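Local coordinates for uncharacterized protein (Bordetella bronchiseptica RB50, PDB 3BE3), which is of unknown function but forms an antiparallel beta sheet, consistent with SH3-like family membership, and pairs with a second copy of itself, at residues B[6-11]-B[21-26]; B[10-15]-B[73-78]; B[37-42]-B[51-56]. All blocks are in the same frame, centred on the assembly; numbering follows the deposited sequence.

Contact 1: residues B[6-11]-B[21-26]; sequences QDFRPG and YLALGL
Strand 20-29 of the antiparallel sheet of this protein, whose family is placed among the SH3-like folds, meets the loop leading into strand 11-15 chiefly through Ala23 and Leu26, which the ring of Phe8 bridges. At the start of the 21-26 segment, the Tyr21 ring leads away from the 6-11 segment, and its OH bonds Tyr43 OH. Leu22 starts away from the loop, yet with CG anti to the backbone N (chi1 171°) its CD1 bends back to lie 4.0 Å from Gly11 O. Ala23 is the real point of pairing. It faces Gly11 as an antiparallel hydrogen-bonded pair: Ala23 N gives a firm bond of 2.8 Å to Gly11 O, whereas the return bond from Gly11 N to Ala23 O is weak and bent, with 130° at the hydrogen. Gly11 is the first residue of strand 11-15, and the ladder runs on through Tyr13 and Tyr21. The Ala23 methyl sits at the edge of the Phe8 ring, Ala23 CB 3.8 Å from Phe8 CZ, and it also touches Tyr13 and Val37 in the interior. Leu24 points away, though its carbonyl O helps Ala23 O border the Pro10 ring. Gly25 has the backbone angles of a glycine, and its CA lies 3.9 Å from Pro10 CG. Leu26 ends the walk. Its side chain and that of Phe8 run past each other in opposite directions; both touch Leu55 of the short helix, and Leu26 also packs on Leu48 of the second subunit. Phe8 reaches across because its CG is anti to the backbone N (chi1 -178°), and over one face of its ring, displaced toward the rim, rests Leu26 CD2, 4.0 Å from the centroid.

Contact 2: residues B[10-15]-B[73-78]; sequences PGVYRH and AYVGHV. With SO4 (sulfate ion), chain D.
The Tyr13 ring takes Tyr74 over one face: the backbone CA lies toward the rim, CB makes a CH-pi contact 4.0 Å from the Tyr13 centroid, and the Tyr74 ring presents its edge, an edge-to-face pair with planes at 60°. Ala73 N lies at the edge of the Tyr13 ring. Tyr74 in turn has Gly76 N over the centre of one face of its own ring and Gly11 CA at its edge. The two tyrosines stand on the same side of the sheet, where strands 11-15 and 67-76 run antiparallel, as a non-hydrogen-bonded pair. Next to them, Arg14 and Ala73 exchange two backbone bonds; Arg14 N to Ala73 O is 2.8 Å. On the face of Val12 and Arg14, Val12 CG1 meets Val75 CG2, which reaches in from the strand, at 3.9 Å, and the Arg14 chain, bent at chi3 (61°), brings NH1 beside Val75 CG1. The Tyr13 hydroxyl bonds Arg9 O, and water links Tyr74 OH to Pro10 O, donating to the latter over 2.8 Å. At the far end the edge of the His15 ring meets sulfate, His15 NE2 bonding sulfate O1 at 2.8 Å and 176°. Tyr16, Arg53 and Arg71 also bond the ion. Such a cluster of donors is consistent with a site that favours an anion, filled here by an ion probably from the crystallisation liquor; what it would hold in the cell is unknown.

Contact 3: residues B[37-42]-B[51-56]; sequences VVYTRL and STRLLR. With SO4 (sulfate ion), chain D.
Tyr39 and Ser51 face each other across the beta hairpin of strands 35-41 and 50-54, and the ring of the one lies against the CB of the other. Ser51 CB stands over one face of the Tyr39 ring, shifted toward the rim, 3.9 Å from its centroid. The ring gets there because chi1 of 62° sets CG between the backbone N and carbonyl carbon. Arg53, next but one along the strand, crosses the tyrosine obliquely, its CB 3.8 Å from Tyr39 CE2 and its guanidinium turned only 23° from the ring plane. Val37, on this same side of the sheet, meets Leu55 at about a right angle, CG2 to CD1. On the opposite side are Val38, packed on its copy in the second subunit, and Thr52. Four backbone bonds join the two segments, two in the Val37-Arg53 pair and two between Tyr39 and Ser51; the bond from Tyr39 N to Ser51 O is nearly straight at 175°. Beyond them Ser51 and Thr52 pair in parallel with a strand of the second subunit, continuing the sheet through the dimer interface. Water joins the Tyr39 hydroxyl, its oxygen 2.7 Å from Tyr39 OH, to Arg53 NH1, though its bond to the arginine is weak. The Arg53 chain, extended from CG to NE, carries the guanidinium edge-on to sulfate, with Arg53 NH1 3.0 Å from sulfate O1 and Arg53 NH2 2.9 Å from sulfate O3.

The three contacts step across one sheet: contact 3 joins strands 35-41 and 50-54, contact 1 the loop before strand 11-15 to strand 20-29, and contact 2 strand 11-15 to strand 67-76. Contacts 1 and 2 share Pro10 and Gly11, and strand 20-29 bonds to strand 35-41, for example Leu22 N to Thr40 O and Leu24 N to Val38 O. Contact 3 is buried and lies at the dimer interface, which contact 1 also touches through Leu26; contacts 1 and 2 are partly buried. Contact 1 relies on apolar side chains with a single bridge, while the other two are strand ladders, with a tyrosine pair in contact 2 and a single tyrosine over a serine in contact 3. Both ladders send a side chain to one sulfate.

Contact 1: residues B[6-11]-B[21-26]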
loop_
_atom_site.group_PDB
_atom_site.type_symbol
_atom_site.label_atom_id
_atom_site.label_comp_id
_atom_site.label_asym_id
_atom_site.label_seq_id
_atom_site.Cartn_x
_atom_site.Cartn_y
_atom_site.Cartn_z
ATOM N N GLN B 6 10.451 11.120 -7.425
ATOM C CA GLN B 6 11.184 12.141 -6.695
ATOM C C GLN B 6 10.342 13.364 -6.334
ATOM O O GLN B 6 10.589 14.002 -5.310
ATOM C CB GLN B 6 12.417 12.576 -7.495
ATOM C CG GLN B 6 13.334 13.510 -6.719
ATOM C CD GLN B 6 14.697 13.707 -7.365
ATOM O OE1 GLN B 6 15.544 14.433 -6.837
ATOM N NE2 GLN B 6 14.919 13.058 -8.505
ATOM N N ASP B 7 9.355 13.697 -7.163
ATOM C CA ASP B 7 8.515 14.859 -6.889
ATOM C C ASP B 7 7.274 14.531 -6.063
ATOM O O ASP B 7 6.553 15.429 -5.634
ATOM C CB ASP B 7 8.097 15.546 -8.197
ATOM C CG ASP B 7 9.284 16.135 -8.957
ATOM O OD1 ASP B 7 10.131 16.807 -8.323
ATOM O OD2 ASP B 7 9.366 15.934 -10.188
ATOM N N PHE B 8 7.016 13.252 -5.829
ATOM C CA PHE B 8 5.843 12.891 -5.041
ATOM C C PHE B 8 6.010 13.307 -3.588
ATOM O O PHE B 8 7.068 13.116 -2.987
ATOM C CB PHE B 8 5.577 11.382 -5.072
ATOM C CG PHE B 8 4.336 10.972 -4.304
ATOM C CD1 PHE B 8 3.070 11.232 -4.818
ATOM C CD2 PHE B 8 4.430 10.379 -3.044
ATOM C CE1 PHE B 8 1.914 10.925 -4.095
ATOM C CE2 PHE B 8 3.277 10.067 -2.310
ATOM C CZ PHE B 8 2.017 10.341 -2.838
ATOM N N ARG B 9 4.956 13.883 -3.025
ATOM C CA ARG B 9 4.981 14.290 -1.629
ATOM C C ARG B 9 3.848 13.601 -0.884
ATOM O O ARG B 9 2.677 13.849 -1.160
ATOM C CB ARG B 9 4.822 15.807 -1.493
ATOM C CG ARG B 9 6.058 16.607 -1.856
ATOM C CD ARG B 9 5.983 18.047 -1.339
ATOM N NE ARG B 9 5.904 18.117 0.119
ATOM C CZ ARG B 9 5.904 19.251 0.819
ATOM N NH1 ARG B 9 5.978 20.422 0.202
ATOM N NH2 ARG B 9 5.828 19.217 2.141
ATOM N N PRO B 10 4.181 12.709 0.064
ATOM C CA PRO B 10 3.111 12.035 0.805
ATOM C C PRO B 10 2.436 13.070 1.693
ATOM O O PRO B 10 3.057 14.062 2.077
ATOM C CB PRO B 10 3.848 10.980 1.625
ATOM C CG PRO B 10 5.071 10.704 0.822
ATOM C CD PRO B 10 5.486 12.110 0.378
ATOM N N GLY B 11 1.170 12.836 2.010
ATOM C CA GLY B 11 0.430 13.775 2.837
ATOM C C GLY B 11 -1.039 13.751 2.476
ATOM O O GLY B 11 -1.518 12.793 1.877
ATOM N N TYR B 21 -7.882 12.362 1.222
ATOM C CA TYR B 21 -7.194 11.102 1.479
ATOM C C TYR B 21 -5.806 11.363 2.059
ATOM O O TYR B 21 -5.231 12.440 1.858
ATOM C CB TYR B 21 -7.040 10.296 0.172
ATOM C CG TYR B 21 -8.337 9.885 -0.495
ATOM C CD1 TYR B 21 -9.022 10.745 -1.346
ATOM C CD2 TYR B 21 -8.886 8.625 -0.277
ATOM C CE1 TYR B 21 -10.224 10.360 -1.962
ATOM C CE2 TYR B 21 -10.087 8.232 -0.888
ATOM C CZ TYR B 21 -10.749 9.099 -1.728
ATOM O OH TYR B 21 -11.918 8.696 -2.340
ATOM N N LEU B 22 -5.280 10.380 2.786
ATOM C CA LEU B 22 -3.947 10.487 3.370
ATOM C C LEU B 22 -3.020 9.540 2.628
ATOM O O LEU B 22 -3.146 8.323 2.758
ATOM C CB LEU B 22 -3.959 10.112 4.860
ATOM C CG LEU B 22 -2.581 9.979 5.546
ATOM C CD1 LEU B 22 -1.832 11.295 5.527
ATOM C CD2 LEU B 22 -2.772 9.488 6.983
ATOM N N ALA B 23 -2.101 10.095 1.842
ATOM C CA ALA B 23 -1.140 9.273 1.123
ATOM C C ALA B 23 0.004 9.030 2.106
ATOM O O ALA B 23 0.639 9.976 2.573
ATOM C CB ALA B 23 -0.633 10.006 -0.134
ATOM N N LEU B 24 0.246 7.760 2.430
ATOM C CA LEU B 24 1.295 7.380 3.374
ATOM C C LEU B 24 2.675 7.298 2.730
ATOM O O LEU B 24 3.697 7.444 3.403
ATOM C CB LEU B 24 0.959 6.027 4.010
ATOM C CG LEU B 24 -0.242 5.972 4.961
ATOM C CD1 LEU B 24 -0.520 4.521 5.328
ATOM C CD2 LEU B 24 0.027 6.823 6.199
ATOM N N GLY B 25 2.703 7.044 1.428
ATOM C CA GLY B 25 3.972 6.959 0.725
ATOM C C GLY B 25 3.875 6.130 -0.541
ATOM O O GLY B 25 2.789 5.689 -0.929
ATOM N N LEU B 26 5.011 5.920 -1.198
ATOM C CA LEU B 26 5.058 5.130 -2.420
ATOM C C LEU B 26 5.387 3.684 -2.061
ATOM O O LEU B 26 6.028 3.412 -1.044
ATOM C CB LEU B 26 6.133 5.665 -3.372
ATOM C CG LEU B 26 5.954 7.071 -3.943
ATOM C CD1 LEU B 26 7.163 7.424 -4.794
ATOM C CD2 LEU B 26 4.665 7.124 -4.777
#

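Contact 2: residues B[10-15]-B[73-78]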
loop_
_atom_site.group_PDB
_atom_site.type_symbol
_atom_site.label_atom_id
_atom_site.label_comp_id
_atom_site.label_asym_id
_atom_site.label_seq_id
_atom_site.Cartn_x
_atom_site.Cartn_y
_atom_site.Cartn_z
ATOM N N PRO B 10 4.181 12.709 0.064
ATOM C CA PRO B 10 3.111 12.035 0.805
ATOM C C PRO B 10 2.436 13.070 1.693
ATOM O O PRO B 10 3.057 14.062 2.077
ATOM C CB PRO B 10 3.848 10.980 1.625
ATOM C CG PRO B 10 5.071 10.704 0.822
ATOM C CD PRO B 10 5.486 12.110 0.378
ATOM N N GLY B 11 1.170 12.836 2.010
ATOM C CA GLY B 11 0.430 13.775 2.837
ATOM C C GLY B 11 -1.039 13.751 2.476
ATOM O O GLY B 11 -1.518 12.793 1.877
ATOM N N VAL B 12 -1.757 14.812 2.822
ATOM C CA VAL B 12 -3.182 14.890 2.538
ATOM C C VAL B 12 -3.466 15.437 1.146
ATOM O O VAL B 12 -2.900 16.449 0.727
ATOM C CB VAL B 12 -3.904 15.748 3.612
ATOM C CG1 VAL B 12 -5.403 15.851 3.304
ATOM C CG2 VAL B 12 -3.701 15.104 4.991
ATOM N N TYR B 13 -4.332 14.731 0.427
ATOM C CA TYR B 13 -4.717 15.108 -0.924
ATOM C C TYR B 13 -6.224 15.230 -1.055
ATOM O O TYR B 13 -6.975 14.480 -0.427
ATOM C CB TYR B 13 -4.239 14.060 -1.935
ATOM C CG TYR B 13 -2.771 14.127 -2.286
ATOM C CD1 TYR B 13 -1.802 13.636 -1.428
ATOM C CD2 TYR B 13 -2.353 14.684 -3.488
ATOM C CE1 TYR B 13 -0.444 13.698 -1.755
ATOM C CE2 TYR B 13 -1.009 14.746 -3.824
ATOM C CZ TYR B 13 -0.056 14.254 -2.963
ATOM O OH TYR B 13 1.267 14.317 -3.314
ATOM N N ARG B 14 -6.664 16.173 -1.880
ATOM C CA ARG B 14 -8.087 16.337 -2.136
ATOM C C ARG B 14 -8.315 15.783 -3.542
ATOM O O ARG B 14 -7.747 16.290 -4.510
ATOM C CB ARG B 14 -8.496 17.813 -2.095
ATOM C CG ARG B 14 -9.998 18.038 -2.332
ATOM C CD ARG B 14 -10.323 19.521 -2.459
ATOM N NE ARG B 14 -9.636 20.142 -3.588
ATOM C CZ ARG B 14 -8.835 21.199 -3.493
ATOM N NH1 ARG B 14 -8.607 21.770 -2.318
ATOM N NH2 ARG B 14 -8.255 21.687 -4.575
ATOM N N HIS B 15 -9.110 14.716 -3.634
ATOM C CA HIS B 15 -9.444 14.080 -4.909
ATOM C C HIS B 15 -10.339 15.091 -5.637
ATOM O O HIS B 15 -11.059 15.857 -4.992
ATOM C CB HIS B 15 -10.178 12.754 -4.638
ATOM C CG HIS B 15 -10.616 12.027 -5.873
ATOM N ND1 HIS B 15 -11.920 12.040 -6.318
ATOM C CD2 HIS B 15 -9.925 11.261 -6.754
ATOM C CE1 HIS B 15 -12.016 11.310 -7.416
ATOM N NE2 HIS B 15 -10.819 10.828 -7.701
ATOM N N ALA B 73 -5.099 16.555 -5.594
ATOM C CA ALA B 73 -4.380 17.799 -5.276
ATOM C C ALA B 73 -3.815 17.826 -3.858
ATOM O O ALA B 73 -4.562 17.737 -2.883
ATOM C CB ALA B 73 -5.294 19.002 -5.475
ATOM N N TYR B 74 -2.496 17.964 -3.748
ATOM C CA TYR B 74 -1.817 18.005 -2.448
ATOM C C TYR B 74 -2.201 19.269 -1.680
ATOM O O TYR B 74 -2.147 20.369 -2.227
ATOM C CB TYR B 74 -0.291 17.978 -2.658
ATOM C CG TYR B 74 0.556 18.022 -1.392
ATOM C CD1 TYR B 74 0.619 16.939 -0.529
ATOM C CD2 TYR B 74 1.298 19.154 -1.067
ATOM C CE1 TYR B 74 1.406 16.976 0.630
ATOM C CE2 TYR B 74 2.082 19.202 0.092
ATOM C CZ TYR B 74 2.135 18.112 0.942
ATOM O OH TYR B 74 2.906 18.165 2.092
ATOM N N VAL B 75 -2.590 19.121 -0.413
ATOM C CA VAL B 75 -2.946 20.294 0.386
ATOM C C VAL B 75 -2.229 20.357 1.733
ATOM O O VAL B 75 -2.634 21.096 2.628
ATOM C CB VAL B 75 -4.461 20.386 0.649
ATOM C CG1 VAL B 75 -5.232 20.303 -0.665
ATOM C CG2 VAL B 75 -4.893 19.290 1.616
ATOM N N GLY B 76 -1.159 19.589 1.879
ATOM C CA GLY B 76 -0.419 19.622 3.124
ATOM C C GLY B 76 -0.599 18.391 3.988
ATOM O O GLY B 76 -0.739 17.278 3.478
ATOM N N HIS B 77 -0.607 18.594 5.299
ATOM C CA HIS B 77 -0.736 17.489 6.242
ATOM C C HIS B 77 -2.012 17.482 7.068
ATOM O O HIS B 77 -2.205 16.603 7.909
ATOM C CB HIS B 77 0.488 17.474 7.160
ATOM C CG HIS B 77 1.762 17.172 6.437
ATOM N ND1 HIS B 77 2.024 15.938 5.885
ATOM C CD2 HIS B 77 2.810 17.966 6.097
ATOM C CE1 HIS B 77 3.172 15.982 5.231
ATOM N NE2 HIS B 77 3.668 17.202 5.345
ATOM N N VAL B 78 -2.893 18.441 6.816
ATOM C CA VAL B 78 -4.149 18.507 7.547
ATOM C C VAL B 78 -5.330 18.572 6.592
ATOM O O VAL B 78 -5.177 18.928 5.428
ATOM C CB VAL B 78 -4.186 19.744 8.477
ATOM C CG1 VAL B 78 -3.033 19.683 9.455
ATOM C CG2 VAL B 78 -4.113 21.033 7.662
HETATM S S SO4 D . -11.426 8.478 -10.396
HETATM O O1 SO4 D . -10.188 9.071 -9.849
HETATM O O2 SO4 D . -11.688 9.062 -11.724
HETATM O O3 SO4 D . -11.259 7.024 -10.529
HETATM O O4 SO4 D . -12.552 8.767 -9.493
HETATM O O HOH W 1 4.853 16.266 1.915
#

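Contact 3: residues B[37-42]-B[51-56]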
loop_
_atom_site.group_PDB
_atom_site.type_symbol
_atom_site.label_atom_id
_atom_site.label_comp_id
_atom_site.label_asym_id
_atom_site.label_seq_id
_atom_site.Cartn_x
_atom_site.Cartn_y
_atom_site.Cartn_z
ATOM N N VAL B 37 0.670 4.336 -5.111
ATOM C CA VAL B 37 0.485 5.233 -3.970
ATOM C C VAL B 37 -0.374 4.475 -2.956
ATOM O O VAL B 37 -1.384 3.868 -3.321
ATOM C CB VAL B 37 -0.265 6.550 -4.363
ATOM C CG1 VAL B 37 -0.559 7.400 -3.114
ATOM C CG2 VAL B 37 0.560 7.345 -5.370
ATOM N N VAL B 38 0.049 4.492 -1.694
ATOM C CA VAL B 38 -0.678 3.845 -0.603
ATOM C C VAL B 38 -1.397 4.986 0.108
ATOM O O VAL B 38 -0.751 5.924 0.574
ATOM C CB VAL B 38 0.289 3.153 0.392
ATOM C CG1 VAL B 38 -0.494 2.561 1.565
ATOM C CG2 VAL B 38 1.061 2.059 -0.329
ATOM N N TYR B 39 -2.724 4.917 0.183
ATOM C CA TYR B 39 -3.492 5.989 0.813
ATOM C C TYR B 39 -4.735 5.522 1.578
ATOM O O TYR B 39 -5.285 4.453 1.309
ATOM C CB TYR B 39 -3.889 7.017 -0.256
ATOM C CG TYR B 39 -4.791 6.509 -1.376
ATOM C CD1 TYR B 39 -6.134 6.877 -1.441
ATOM C CD2 TYR B 39 -4.297 5.698 -2.393
ATOM C CE1 TYR B 39 -6.960 6.452 -2.492
ATOM C CE2 TYR B 39 -5.117 5.271 -3.447
ATOM C CZ TYR B 39 -6.444 5.651 -3.495
ATOM O OH TYR B 39 -7.234 5.253 -4.557
ATOM N N THR B 40 -5.183 6.343 2.523
ATOM C CA THR B 40 -6.347 6.019 3.338
ATOM C C THR B 40 -7.397 7.093 3.123
ATOM O O THR B 40 -7.059 8.261 2.954
ATOM C CB THR B 40 -5.970 6.004 4.836
ATOM O OG1 THR B 40 -4.814 5.181 5.029
ATOM C CG2 THR B 40 -7.129 5.470 5.681
ATOM N N ARG B 41 -8.671 6.713 3.125
ATOM C CA ARG B 41 -9.709 7.722 2.954
ATOM C C ARG B 41 -9.948 8.411 4.288
ATOM O O ARG B 41 -9.833 7.794 5.354
ATOM C CB ARG B 41 -11.011 7.109 2.427
ATOM C CG ARG B 41 -11.538 5.947 3.219
ATOM C CD ARG B 41 -12.812 5.385 2.589
ATOM N NE ARG B 41 -13.080 4.048 3.103
ATOM C CZ ARG B 41 -13.469 3.784 4.343
ATOM N NH1 ARG B 41 -13.662 4.768 5.213
ATOM N NH2 ARG B 41 -13.610 2.527 4.730
ATOM N N LEU B 42 -10.276 9.696 4.216
ATOM C CA LEU B 42 -10.518 10.486 5.410
ATOM C C LEU B 42 -11.971 10.954 5.464
ATOM O O LEU B 42 -12.259 12.138 5.653
ATOM C CB LEU B 42 -9.550 11.675 5.438
ATOM C CG LEU B 42 -8.072 11.264 5.307
ATOM C CD1 LEU B 42 -7.198 12.508 5.212
ATOM C CD2 LEU B 42 -7.651 10.389 6.493
ATOM N N SER B 51 -6.224 1.998 0.344
ATOM C CA SER B 51 -6.271 1.673 -1.075
ATOM C C SER B 51 -4.897 1.886 -1.689
ATOM O O SER B 51 -4.037 2.520 -1.083
ATOM C CB SER B 51 -7.275 2.589 -1.790
ATOM O OG SER B 51 -8.571 2.491 -1.232
ATOM N N THR B 52 -4.685 1.346 -2.890
ATOM C CA THR B 52 -3.421 1.549 -3.592
ATOM C C THR B 52 -3.785 1.908 -5.029
ATOM O O THR B 52 -4.767 1.400 -5.582
ATOM C CB THR B 52 -2.515 0.290 -3.610
ATOM O OG1 THR B 52 -3.074 -0.693 -4.492
ATOM C CG2 THR B 52 -2.365 -0.289 -2.211
ATOM N N ARG B 53 -3.007 2.799 -5.632
ATOM C CA ARG B 53 -3.271 3.220 -7.005
ATOM C C ARG B 53 -1.966 3.583 -7.693
ATOM O O ARG B 53 -1.100 4.218 -7.092
ATOM C CB ARG B 53 -4.214 4.421 -7.013
ATOM C CG ARG B 53 -4.775 4.744 -8.382
ATOM C CD ARG B 53 -5.985 5.661 -8.277
ATOM N NE ARG B 53 -6.699 5.761 -9.546
ATOM C CZ ARG B 53 -7.859 6.392 -9.700
ATOM N NH1 ARG B 53 -8.435 6.981 -8.661
ATOM N NH2 ARG B 53 -8.434 6.427 -10.892
ATOM N N LEU B 54 -1.832 3.182 -8.955
ATOM C CA LEU B 54 -0.626 3.474 -9.719
ATOM C C LEU B 54 -0.279 4.956 -9.620
ATOM O O LEU B 54 -1.145 5.823 -9.732
ATOM C CB LEU B 54 -0.822 3.079 -11.194
ATOM C CG LEU B 54 -1.023 1.586 -11.473
ATOM C CD1 LEU B 54 -1.465 1.379 -12.912
ATOM C CD2 LEU B 54 0.277 0.835 -11.186
ATOM N N LEU B 55 0.997 5.243 -9.400
ATOM C CA LEU B 55 1.453 6.619 -9.287
ATOM C C LEU B 55 1.143 7.424 -10.551
ATOM O O LEU B 55 0.703 8.574 -10.481
ATOM C CB LEU B 55 2.960 6.637 -9.013
ATOM C CG LEU B 55 3.650 8.000 -8.923
ATOM C CD1 LEU B 55 3.118 8.766 -7.736
ATOM C CD2 LEU B 55 5.128 7.809 -8.774
ATOM N N ARG B 56 1.371 6.818 -11.711
ATOM C CA ARG B 56 1.129 7.516 -12.966
ATOM C C ARG B 56 -0.347 7.840 -13.204
ATOM O O ARG B 56 -0.659 8.800 -13.900
ATOM C CB ARG B 56 1.715 6.725 -14.143
ATOM C CG ARG B 56 1.138 5.345 -14.356
ATOM C CD ARG B 56 1.798 4.709 -15.578
ATOM N NE ARG B 56 1.112 3.492 -16.006
ATOM C CZ ARG B 56 1.397 2.266 -15.570
ATOM N NH1 ARG B 56 2.371 2.078 -14.682
ATOM N NH2 ARG B 56 0.697 1.231 -16.022
HETATM S S SO4 D . -11.426 8.478 -10.396
HETATM O O1 SO4 D . -10.188 9.071 -9.849
HETATM O O2 SO4 D . -11.688 9.062 -11.724
HETATM O O3 SO4 D . -11.259 7.024 -10.529
HETATM O O4 SO4 D . -12.552 8.767 -9.493
HETATM O O HOH W 2 -9.106 6.783 -5.725
#